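Local structure of levansucrase (Bacillus subtilis, 1OYG) at residues Ala255-Ser260 against Arg265-Lys270. The protein is a levansucrase, a carbohydrate-active enzyme of the beta-fructosidase clan, built largely of beta-strands around a central axis in the manner of a beta-propeller. Residues are numbered along the deposited sequence; the frame is centred on the assembly and turned at random.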
# COMPACT_ATOMS: atom_id res chain seq x y z
N ALA A 255 1.59 19.89 15.64
CA ALA A 255 2.33 19.23 14.56
C ALA A 255 1.42 18.55 13.54
O ALA A 255 1.81 18.36 12.39
CB ALA A 255 3.31 18.20 15.14
N TYR A 256 0.22 18.18 13.96
CA TYR A 256 -0.74 17.51 13.08
C TYR A 256 -1.55 18.48 12.24
O TYR A 256 -2.27 18.06 11.35
CB TYR A 256 -1.67 16.63 13.92
CG TYR A 256 -0.97 15.62 14.80
CD1 TYR A 256 0.26 15.07 14.43
CD2 TYR A 256 -1.53 15.21 16.00
CE1 TYR A 256 0.90 14.14 15.24
CE2 TYR A 256 -0.90 14.29 16.82
CZ TYR A 256 0.32 13.76 16.43
OH TYR A 256 0.96 12.83 17.22
N TYR A 257 -1.44 19.77 12.54
CA TYR A 257 -2.21 20.81 11.87
C TYR A 257 -1.37 21.57 10.84
O TYR A 257 -1.80 21.78 9.71
CB TYR A 257 -2.77 21.78 12.90
CG TYR A 257 -3.85 21.18 13.77
CD1 TYR A 257 -5.19 21.49 13.56
CD2 TYR A 257 -3.54 20.29 14.80
CE1 TYR A 257 -6.19 20.94 14.36
CE2 TYR A 257 -4.53 19.74 15.60
CZ TYR A 257 -5.86 20.07 15.37
OH TYR A 257 -6.86 19.53 16.16
N GLY A 258 -0.17 21.97 11.24
CA GLY A 258 0.71 22.76 10.38
C GLY A 258 0.23 24.19 10.22
O GLY A 258 -0.67 24.65 10.93
N LYS A 259 0.86 24.89 9.27
CA LYS A 259 0.56 26.29 8.92
C LYS A 259 0.96 27.33 9.98
O LYS A 259 1.90 28.09 9.77
CB LYS A 259 -0.91 26.48 8.52
CG LYS A 259 -1.27 27.87 7.96
CD LYS A 259 -0.37 28.30 6.79
CE LYS A 259 -0.85 29.60 6.16
NZ LYS A 259 -0.13 29.90 4.90
N SER A 260 0.23 27.37 11.09
CA SER A 260 0.42 28.41 12.11
C SER A 260 -0.41 28.12 13.35
O SER A 260 -1.28 27.26 13.32
CB SER A 260 0.01 29.77 11.55
OG SER A 260 -1.40 29.82 11.36
N ARG A 265 -5.72 26.96 16.09
CA ARG A 265 -6.82 27.38 16.96
C ARG A 265 -8.16 27.24 16.25
O ARG A 265 -9.12 26.70 16.81
CB ARG A 265 -6.62 28.82 17.43
CG ARG A 265 -5.56 28.95 18.50
CD ARG A 265 -5.39 30.37 19.01
NE ARG A 265 -4.21 30.51 19.87
CZ ARG A 265 -3.81 29.60 20.75
N GLN A 266 -8.22 27.71 15.01
CA GLN A 266 -9.44 27.67 14.21
C GLN A 266 -9.85 26.25 13.85
O GLN A 266 -11.00 25.86 14.02
CB GLN A 266 -9.25 28.48 12.93
CG GLN A 266 -10.49 28.60 12.07
CD GLN A 266 -10.35 29.67 11.00
OE1 GLN A 266 -9.93 30.78 11.28
NE2 GLN A 266 -10.72 29.32 9.76
N GLU A 267 -8.90 25.47 13.34
CA GLU A 267 -9.17 24.12 12.87
C GLU A 267 -9.45 23.16 14.01
O GLU A 267 -10.34 22.32 13.91
CB GLU A 267 -8.01 23.62 12.01
CG GLU A 267 -8.15 22.20 11.47
CD GLU A 267 -9.18 22.05 10.36
OE1 GLU A 267 -9.77 23.06 9.92
OE2 GLU A 267 -9.39 20.91 9.91
N SER A 268 -8.69 23.26 15.10
CA SER A 268 -8.88 22.37 16.25
C SER A 268 -10.23 22.61 16.92
O SER A 268 -10.88 21.65 17.33
CB SER A 268 -7.75 22.52 17.27
OG SER A 268 -7.81 23.79 17.90
N GLN A 269 -10.65 23.86 17.04
CA GLN A 269 -11.94 24.15 17.65
C GLN A 269 -13.08 23.65 16.75
O GLN A 269 -14.07 23.13 17.26
CB GLN A 269 -12.10 25.64 17.98
CG GLN A 269 -11.27 26.09 19.21
CD GLN A 269 -11.63 25.35 20.49
OE1 GLN A 269 -12.80 25.33 20.90
NE2 GLN A 269 -10.64 24.75 21.14
N LYS A 270 -12.92 23.77 15.43
CA LYS A 270 -13.91 23.23 14.50
C LYS A 270 -14.01 21.71 14.63
O LYS A 270 -15.11 21.16 14.69
CB LYS A 270 -13.55 23.59 13.05
CG LYS A 270 -14.65 23.26 12.04
CD LYS A 270 -14.22 23.58 10.62
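Tyr257 and Glu267 meet where the loop leading into helix 261-273 runs beside that helix, their CA atoms, 7.8 Å apart, being the nearest such pair across the two segments. A tyrosine suits this distance because its ring is long enough to bridge it: with CG anti to its own carbonyl carbon (chi1 -69°), the ring extends from the loop to the helix surface. Glu267 lies at one edge of the ring. Tyr257 CD1 is 3.7 Å from Glu267 CG, and Glu267 CB sits in the plane of the ring at the same edge, so the methylenes of the glutamate serve as a nonpolar surface. Farther along, Tyr257 CE1 comes to 3.5 Å from Ser268 N, and the phenol oxygen Tyr257 OH ends 3.3 Å from Ser268 CB; the small serine lets the ring come close to the helix backbone.

Glu267 can offer its methylenes here and its charge elsewhere. Its CG is anti to the backbone N, and a bend at chi2 (72°) turns the carboxylate away from the ring direction, the two planes standing 74° apart; OE2 then forms a salt bridge with Arg22 of helix 22-26. Ser268 OG is hydrogen-bonded to the carbonyl of Phe264 one helical turn earlier, while Tyr257 OH is hydrogen-bonded to the carbonyl of Leu251. Phe264 also meets the tyrosine ring edge-to-face, and Leu271 adds a further contact from the same helix.

Between the two segments, then, the join is one of van der Waals packing, and both hydroxyls and Glu267 OE2 have partners elsewhere. Such a division of labour lets Tyr257 and Glu267, each joining a nonpolar flank to a polar end, pack between loop and helix, and the Arg22 salt bridge probably helps the Glu267 carboxylate remain ionised.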